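Local structure of Glyoxalase/bleomycin resistance protein/dioxygenase (Sphaerobacter thermophilus, 4HC5) at residues F37-V40 / F41-Q44; S69-E72 / D73-P77; I90-A93 / Y94-T98. The protein belongs to the vicinal oxygen chelate (glyoxalase/bleomycin resistance protein/dioxygenase) superfamily and may act as a dioxygenase. All blocks are in the same frame, centred on the assembly; numbering follows the deposited sequence.

Contact 1: residues F37-V40 / F41-Q44; sequences FEKV and FDNQ
Lys-39 and Asp-42 meet in a salt bridge on strand 38-46, an edge strand of the first sheet within this chain, which forms a beta hairpin with strand 49-55. The regular pairing of the hairpin is interrupted by a classic beta bulge, where Asp-42 and Asn-43 both lie opposite Phe-51. The better-packed side of this surface contact is the apolar one. CG1 of Val-40 comes within 4.1 Å of Phe-41 CD1, meeting the ring obliquely. Val-40 also leans on Thr-53, Val-55 and Gln-62, and Phe-41 on Gln-62, while the ring of Phe-51 meets that of Phe-41 edge-to-face. A branched valine and a flat phenylalanine suit this place, since both offer hydrocarbon to the neighbouring strands. The looser part is polar. The Lys-39 chain leaves its CA pointing away from the backbone N (chi1 -173°), passes Phe-41 O with its CG at 3.7 Å, and slants across the Asp-42 side chain; a bend at chi3 (77°) turns the amine toward the aspartate. Lysine is long and flexible enough to span the three residues, and its methylenes pack as well: Lys-39 CE lies 3.7 Å from Asp-42 CB. The carboxylate has a second cationic partner, since OD1 pairs with Arg-50 of strand 49-55; two positive groups would probably stabilise its ionised form. On the other oxygen, Lys-39 NZ donates to the anti lone pair of Asp-42 OD2 at 2.8 Å.

Contact 2: residues S69-E72 / D73-P77; sequences SWYE and DGRKP
Arg-75 folds back onto the ring of Tyr-71 across a compact turn. Along the turn Asp-73 comes first. Its chi1 of 69° turns the carboxylate back toward Arg-75, and Asp-73 OD1 lies 3.8 Å from Tyr-71 CB; a short acidic side chain can here receive an arginine from the same turn. Gly-74 follows with phi of 80°, which suits glycine because it has no CB to meet the preceding carbonyl oxygen. Its N gives a hydrogen bond to a water that in turn donates to Tyr-71 O, bridging the ends of the turn. Arg-75 then supplies the main contact. Its CD rests over the face of Tyr-71, 3.6 Å from the ring centroid, as a CH-pi contact, and beyond the bend at chi3 the guanidinium lies flat on the ring, the planes 2° apart. Asp-73 fixes the guanidinium's rotation with a side-on grip: Arg-75 NE reaches the syn lone pair of Asp-73 OD1 almost straight at 3.0 Å, while Arg-75 NH2 meets Asp-73 OD2 at 2.9 Å from above the carboxylate plane. Arg-75 NH2 also bonds Tyr-80 O of the second subunit. Pro-77 leads onward, packing on Ile-20. The arrangement is an off-centre cation-pi stack of Arg-75 on Tyr-71, the guanidinium held at its edge by a bidentate salt bridge to Asp-73, in the loop joining the two beta-alpha-beta-beta-beta modules of the vicinal oxygen chelate fold.

Contact 3: residues I90-A93 / Y94-T98; sequences IDEA and YKTLT
Glu-92 and Thr-96 approach each other at a slant, one helical turn apart, with Glu-92 OE1 3.0 Å from Thr-96 OG1. The glutamate leaves the backbone with CG anti to N (chi1 -173°), then bends at chi2 (66°) so that its carboxylate swings along the helix toward the threonine. A water joins the pair, donating to Glu-92 OE1 at 2.7 Å and hydrogen-bonding to Thr-96 OG1; a long acid and a short hydroxyl suit this polar pairing, on which Ser-8 (at Glu-92) and Met-10 (at Thr-96) of the second subunit pack. Beneath them Thr-96 N bonds Glu-92 O at 2.8 Å, one of the i-to-i+4 bonds of helix 90-99, the helix that follows strand 79-87 in the vicinal oxygen chelate fold. Ala-93 and Leu-97 are buried, and Met-10 of the second subunit packs on both. The short side chain of Ala-93 is consistent with that close approach, and Leu-97 CG comes back to 3.2 Å from Ala-93 O. Tyr-94 is directed elsewhere: its ring meets Phe-104 edge-to-face, and Thr-98 OG1 stands over one ring face, offset toward the rim. That Thr-98 OG1 donates to Tyr-94 O at 2.7 Å, while Thr-98 N reaches the same oxygen from the opposite face of the carbonyl plane.

From the N terminus, the chain passes strand 13-20 and helix 24-34 before contact 1, which lies at the edge of the first sheet on the hairpin of strands 38-46 and 49-55. After strand 62-66, contact 2 closes a turn in the connection to the second module, whose strand 79-87 leads to contact 3 on helix 90-99. The three follow in series; none nests within or crosses another. Centre to centre, contacts 1 and 2 are about 20 Å apart and contacts 2 and 3 about 32 Å, on opposite sides of the chain's centre. The second subunit packs on the inter-module loop and on helix 90-99; in contact 1 it reaches Phe-37 alone.

Contact 1: residues F37-V40 / F41-Q44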
loop_
_atom_site.group_PDB
_atom_site.type_symbol
_atom_site.label_atom_id
_atom_site.label_comp_id
_atom_site.label_asym_id
_atom_site.label_seq_id
_atom_site.Cartn_x
_atom_site.Cartn_y
_atom_site.Cartn_z
ATOM N N PHE A 37 -0.151 -4.590 15.505
ATOM C CA PHE A 37 -0.372 -5.459 14.341
ATOM C C PHE A 37 -0.027 -6.916 14.717
ATOM O O PHE A 37 0.606 -7.187 15.737
ATOM C CB PHE A 37 0.518 -5.070 13.175
ATOM C CG PHE A 37 0.175 -3.775 12.453
ATOM C CD1 PHE A 37 -0.154 -2.615 13.100
ATOM C CD2 PHE A 37 0.234 -3.704 11.084
ATOM C CE1 PHE A 37 -0.396 -1.413 12.397
ATOM C CE2 PHE A 37 0.046 -2.525 10.397
ATOM C CZ PHE A 37 -0.286 -1.383 11.038
ATOM N N GLU A 38 -0.434 -7.837 13.839
ATOM C CA GLU A 38 -0.111 -9.247 13.942
ATOM C C GLU A 38 0.845 -9.637 12.792
ATOM O O GLU A 38 0.644 -9.225 11.634
ATOM C CB GLU A 38 -1.367 -10.120 13.824
ATOM C CG GLU A 38 -2.395 -9.895 14.910
ATOM C CD GLU A 38 -3.778 -10.472 14.538
ATOM O OE1 GLU A 38 -3.934 -11.065 13.400
ATOM O OE2 GLU A 38 -4.736 -10.356 15.357
ATOM N N LYS A 39 1.826 -10.457 13.098
ATOM C CA LYS A 39 2.752 -10.971 12.051
ATOM C C LYS A 39 1.940 -11.997 11.253
ATOM O O LYS A 39 1.227 -12.843 11.768
ATOM C CB LYS A 39 4.015 -11.629 12.631
ATOM C CG LYS A 39 5.070 -12.008 11.544
ATOM C CD LYS A 39 6.399 -12.497 12.095
ATOM C CE LYS A 39 6.364 -13.872 12.573
ATOM N NZ LYS A 39 7.693 -14.339 13.121
ATOM N N VAL A 40 2.149 -11.952 9.938
ATOM C CA VAL A 40 1.608 -12.965 9.040
ATOM C C VAL A 40 2.743 -13.753 8.387
ATOM O O VAL A 40 3.175 -14.780 8.911
ATOM C CB VAL A 40 0.570 -12.360 8.024
ATOM C CG1 VAL A 40 0.016 -13.468 7.148
ATOM C CG2 VAL A 40 -0.541 -11.596 8.779
ATOM N N PHE A 41 3.316 -13.199 7.313
ATOM C CA PHE A 41 4.452 -13.847 6.684
ATOM C C PHE A 41 5.753 -13.637 7.457
ATOM O O PHE A 41 6.045 -12.543 7.967
ATOM C CB PHE A 41 4.673 -13.342 5.242
ATOM C CG PHE A 41 3.785 -13.948 4.222
ATOM C CD1 PHE A 41 2.578 -13.400 3.957
ATOM C CD2 PHE A 41 4.149 -15.096 3.555
ATOM C CE1 PHE A 41 1.708 -13.958 3.063
ATOM C CE2 PHE A 41 3.327 -15.633 2.618
ATOM C CZ PHE A 41 2.110 -15.045 2.324
ATOM N N ASP A 42 6.557 -14.710 7.431
ATOM C CA ASP A 42 7.959 -14.682 7.848
ATOM C C ASP A 42 8.620 -15.920 7.251
ATOM O O ASP A 42 8.704 -16.998 7.822
ATOM C CB ASP A 42 8.039 -14.632 9.347
ATOM C CG ASP A 42 9.423 -14.430 9.843
ATOM O OD1 ASP A 42 10.351 -14.484 9.013
ATOM O OD2 ASP A 42 9.582 -14.205 11.070
ATOM N N ASN A 43 8.984 -15.732 6.013
ATOM C CA ASN A 43 9.407 -16.812 5.145
ATOM C C ASN A 43 10.510 -16.427 4.177
ATOM O O ASN A 43 10.340 -15.431 3.435
ATOM C CB ASN A 43 8.244 -17.353 4.308
ATOM C CG ASN A 43 8.578 -18.587 3.518
ATOM O OD1 ASN A 43 8.684 -19.699 4.079
ATOM N ND2 ASN A 43 8.885 -18.381 2.280
ATOM N N GLN A 44 11.504 -17.308 4.056
ATOM C CA GLN A 44 12.559 -17.093 2.992
ATOM C C GLN A 44 12.048 -17.472 1.619
ATOM O O GLN A 44 11.919 -18.657 1.300
ATOM C CB GLN A 44 13.771 -17.900 3.225
ATOM C CG GLN A 44 14.572 -17.574 4.472
ATOM C CD GLN A 44 15.291 -16.168 4.499
ATOM O OE1 GLN A 44 15.644 -15.518 3.442
ATOM N NE2 GLN A 44 15.575 -15.698 5.724
#

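Contact 2: residues S69-E72 / D73-P77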
loop_
_atom_site.group_PDB
_atom_site.type_symbol
_atom_site.label_atom_id
_atom_site.label_comp_id
_atom_site.label_asym_id
_atom_site.label_seq_id
_atom_site.Cartn_x
_atom_site.Cartn_y
_atom_site.Cartn_z
ATOM N N SER A 69 17.946 -3.663 0.550
ATOM C CA SER A 69 18.568 -4.706 -0.275
ATOM C C SER A 69 17.662 -5.504 -1.177
ATOM O O SER A 69 18.134 -6.239 -2.044
ATOM C CB SER A 69 19.338 -5.641 0.576
ATOM O OG SER A 69 18.541 -6.309 1.547
ATOM N N TRP A 70 16.371 -5.424 -0.904
ATOM C CA TRP A 70 15.382 -6.041 -1.804
ATOM C C TRP A 70 15.342 -5.423 -3.185
ATOM O O TRP A 70 14.789 -6.030 -4.113
ATOM C CB TRP A 70 13.944 -5.934 -1.266
ATOM C CG TRP A 70 13.608 -6.793 -0.058
ATOM C CD1 TRP A 70 14.423 -7.513 0.768
ATOM C CD2 TRP A 70 12.275 -6.999 0.453
ATOM N NE1 TRP A 70 13.710 -8.094 1.766
ATOM C CE2 TRP A 70 12.381 -7.834 1.589
ATOM C CE3 TRP A 70 11.045 -6.514 0.085
ATOM C CZ2 TRP A 70 11.269 -8.268 2.308
ATOM C CZ3 TRP A 70 9.917 -6.969 0.810
ATOM C CH2 TRP A 70 10.039 -7.831 1.880
ATOM N N TYR A 71 15.845 -4.203 -3.317
ATOM C CA TYR A 71 15.605 -3.352 -4.473
ATOM C C TYR A 71 16.870 -2.901 -5.194
ATOM O O TYR A 71 17.917 -2.859 -4.613
ATOM C CB TYR A 71 14.751 -2.144 -4.074
ATOM C CG TYR A 71 13.395 -2.547 -3.582
ATOM C CD1 TYR A 71 12.386 -2.805 -4.464
ATOM C CD2 TYR A 71 13.139 -2.706 -2.248
ATOM C CE1 TYR A 71 11.147 -3.197 -4.034
ATOM C CE2 TYR A 71 11.899 -3.103 -1.809
ATOM C CZ TYR A 71 10.916 -3.354 -2.714
ATOM O OH TYR A 71 9.649 -3.751 -2.351
ATOM N N GLU A 72 16.720 -2.588 -6.468
ATOM C CA GLU A 72 17.820 -2.158 -7.321
ATOM C C GLU A 72 17.843 -0.668 -7.537
ATOM O O GLU A 72 18.739 -0.173 -8.151
ATOM C CB GLU A 72 17.725 -2.807 -8.687
ATOM C CG GLU A 72 17.788 -4.298 -8.672
ATOM C CD GLU A 72 19.001 -4.817 -7.969
ATOM O OE1 GLU A 72 20.104 -4.349 -8.233
ATOM O OE2 GLU A 72 18.846 -5.691 -7.135
ATOM N N ASP A 73 16.834 0.041 -7.080
ATOM C CA ASP A 73 16.747 1.457 -7.327
ATOM C C ASP A 73 17.145 2.399 -6.210
ATOM O O ASP A 73 16.934 3.537 -6.324
ATOM C CB ASP A 73 15.371 1.849 -7.870
ATOM C CG ASP A 73 14.250 1.719 -6.846
ATOM O OD1 ASP A 73 14.471 1.215 -5.773
ATOM O OD2 ASP A 73 13.160 2.151 -7.172
ATOM N N GLY A 74 17.716 1.885 -5.142
ATOM C CA GLY A 74 18.175 2.740 -4.066
ATOM C C GLY A 74 17.134 3.240 -3.082
ATOM O O GLY A 74 17.424 4.057 -2.319
ATOM N N ARG A 75 15.931 2.699 -3.112
ATOM C CA ARG A 75 14.933 3.107 -2.159
ATOM C C ARG A 75 15.365 2.746 -0.748
ATOM O O ARG A 75 15.850 1.686 -0.513
ATOM C CB ARG A 75 13.564 2.528 -2.512
ATOM C CG ARG A 75 13.388 1.038 -2.423
ATOM C CD ARG A 75 11.990 0.648 -2.921
ATOM N NE ARG A 75 11.926 0.725 -4.355
ATOM C CZ ARG A 75 10.833 0.492 -5.069
ATOM N NH1 ARG A 75 9.708 0.162 -4.464
ATOM N NH2 ARG A 75 10.861 0.571 -6.378
ATOM N N LYS A 76 15.118 3.663 0.164
ATOM C CA LYS A 76 15.624 3.574 1.523
ATOM C C LYS A 76 14.517 3.922 2.542
ATOM O O LYS A 76 13.493 4.483 2.152
ATOM C CB LYS A 76 16.860 4.488 1.709
ATOM C CG LYS A 76 18.069 3.922 0.924
ATOM C CD LYS A 76 19.446 4.258 1.261
ATOM C CE LYS A 76 20.453 3.293 0.575
ATOM N NZ LYS A 76 20.597 1.927 1.218
ATOM N N PRO A 77 14.730 3.628 3.826
ATOM C CA PRO A 77 13.744 4.001 4.773
ATOM C C PRO A 77 13.595 5.493 4.937
ATOM O O PRO A 77 14.499 6.283 4.604
ATOM C CB PRO A 77 14.284 3.398 6.079
ATOM C CG PRO A 77 15.232 2.331 5.670
ATOM C CD PRO A 77 15.858 2.906 4.456
HETATM O O HOH W 1 8.642 -1.025 -2.162
HETATM O O HOH W 2 19.564 -0.468 -4.854
#

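Contact 3: residues I90-A93 / Y94-T98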
loop_
_atom_site.group_PDB
_atom_site.type_symbol
_atom_site.label_atom_id
_atom_site.label_comp_id
_atom_site.label_asym_id
_atom_site.label_seq_id
_atom_site.Cartn_x
_atom_site.Cartn_y
_atom_site.Cartn_z
ATOM N N ILE A 90 -9.194 7.971 17.717
ATOM C CA ILE A 90 -7.922 8.639 17.527
ATOM C C ILE A 90 -7.382 9.285 18.807
ATOM O O ILE A 90 -6.218 9.371 18.967
ATOM C CB ILE A 90 -7.912 9.595 16.314
ATOM C CG1 ILE A 90 -6.474 9.819 15.872
ATOM C CG2 ILE A 90 -8.623 10.890 16.637
ATOM C CD1 ILE A 90 -6.311 10.513 14.559
ATOM N N ASP A 91 -8.257 9.667 19.716
ATOM C CA ASP A 91 -7.806 10.219 20.983
ATOM C C ASP A 91 -7.113 9.110 21.787
ATOM O O ASP A 91 -6.092 9.304 22.346
ATOM C CB ASP A 91 -8.969 10.770 21.760
ATOM C CG ASP A 91 -9.455 12.054 21.218
ATOM O OD1 ASP A 91 -8.720 12.749 20.549
ATOM O OD2 ASP A 91 -10.599 12.346 21.504
ATOM N N GLU A 92 -7.692 7.934 21.809
ATOM C CA GLU A 92 -7.083 6.805 22.509
ATOM C C GLU A 92 -5.794 6.371 21.845
ATOM O O GLU A 92 -4.810 6.064 22.514
ATOM C CB GLU A 92 -8.053 5.642 22.602
ATOM C CG GLU A 92 -7.523 4.528 23.465
ATOM C CD GLU A 92 -7.391 4.956 24.949
ATOM O OE1 GLU A 92 -6.539 4.378 25.628
ATOM O OE2 GLU A 92 -8.114 5.881 25.448
ATOM N N ALA A 93 -5.807 6.316 20.506
ATOM C CA ALA A 93 -4.593 5.908 19.764
ATOM C C ALA A 93 -3.446 6.889 20.074
ATOM O O ALA A 93 -2.302 6.498 20.362
ATOM C CB ALA A 93 -4.816 5.779 18.256
ATOM N N TYR A 94 -3.762 8.152 19.983
ATOM C CA TYR A 94 -2.755 9.166 20.268
ATOM C C TYR A 94 -2.200 9.047 21.707
ATOM O O TYR A 94 -0.983 9.091 21.921
ATOM C CB TYR A 94 -3.293 10.572 20.030
ATOM C CG TYR A 94 -2.399 11.703 20.438
ATOM C CD1 TYR A 94 -1.326 12.095 19.681
ATOM C CD2 TYR A 94 -2.604 12.363 21.615
ATOM C CE1 TYR A 94 -0.476 13.114 20.077
ATOM C CE2 TYR A 94 -1.749 13.376 22.043
ATOM C CZ TYR A 94 -0.686 13.752 21.278
ATOM O OH TYR A 94 0.146 14.808 21.690
ATOM N N LYS A 95 -3.081 8.907 22.693
ATOM C CA LYS A 95 -2.704 8.826 24.087
ATOM C C LYS A 95 -1.817 7.584 24.283
ATOM O O LYS A 95 -0.706 7.680 24.849
ATOM C CB LYS A 95 -3.927 8.759 24.969
ATOM C CG LYS A 95 -3.566 8.804 26.453
ATOM C CD LYS A 95 -4.849 9.034 27.204
ATOM C CE LYS A 95 -5.214 7.915 28.126
ATOM N NZ LYS A 95 -4.561 8.184 29.417
ATOM N N THR A 96 -2.340 6.402 23.895
ATOM C CA THR A 96 -1.622 5.174 24.226
ATOM C C THR A 96 -0.343 5.043 23.395
ATOM O O THR A 96 0.700 4.690 23.885
ATOM C CB THR A 96 -2.518 3.993 24.017
ATOM O OG1 THR A 96 -3.658 4.181 24.904
ATOM C CG2 THR A 96 -1.814 2.653 24.210
ATOM N N LEU A 97 -0.416 5.380 22.112
ATOM C CA LEU A 97 0.818 5.321 21.305
ATOM C C LEU A 97 1.903 6.298 21.781
ATOM O O LEU A 97 3.079 5.980 21.783
ATOM C CB LEU A 97 0.565 5.500 19.800
ATOM C CG LEU A 97 -0.260 4.350 19.136
ATOM C CD1 LEU A 97 -0.488 4.676 17.646
ATOM C CD2 LEU A 97 0.378 2.962 19.324
ATOM N N THR A 98 1.480 7.501 22.221
ATOM C CA THR A 98 2.452 8.444 22.811
ATOM C C THR A 98 3.106 7.831 24.078
ATOM O O THR A 98 4.298 7.925 24.263
ATOM C CB THR A 98 1.783 9.779 23.171
ATOM O OG1 THR A 98 1.407 10.404 21.942
ATOM C CG2 THR A 98 2.729 10.737 23.885
HETATM O O HOH W 3 -5.537 2.112 24.686
#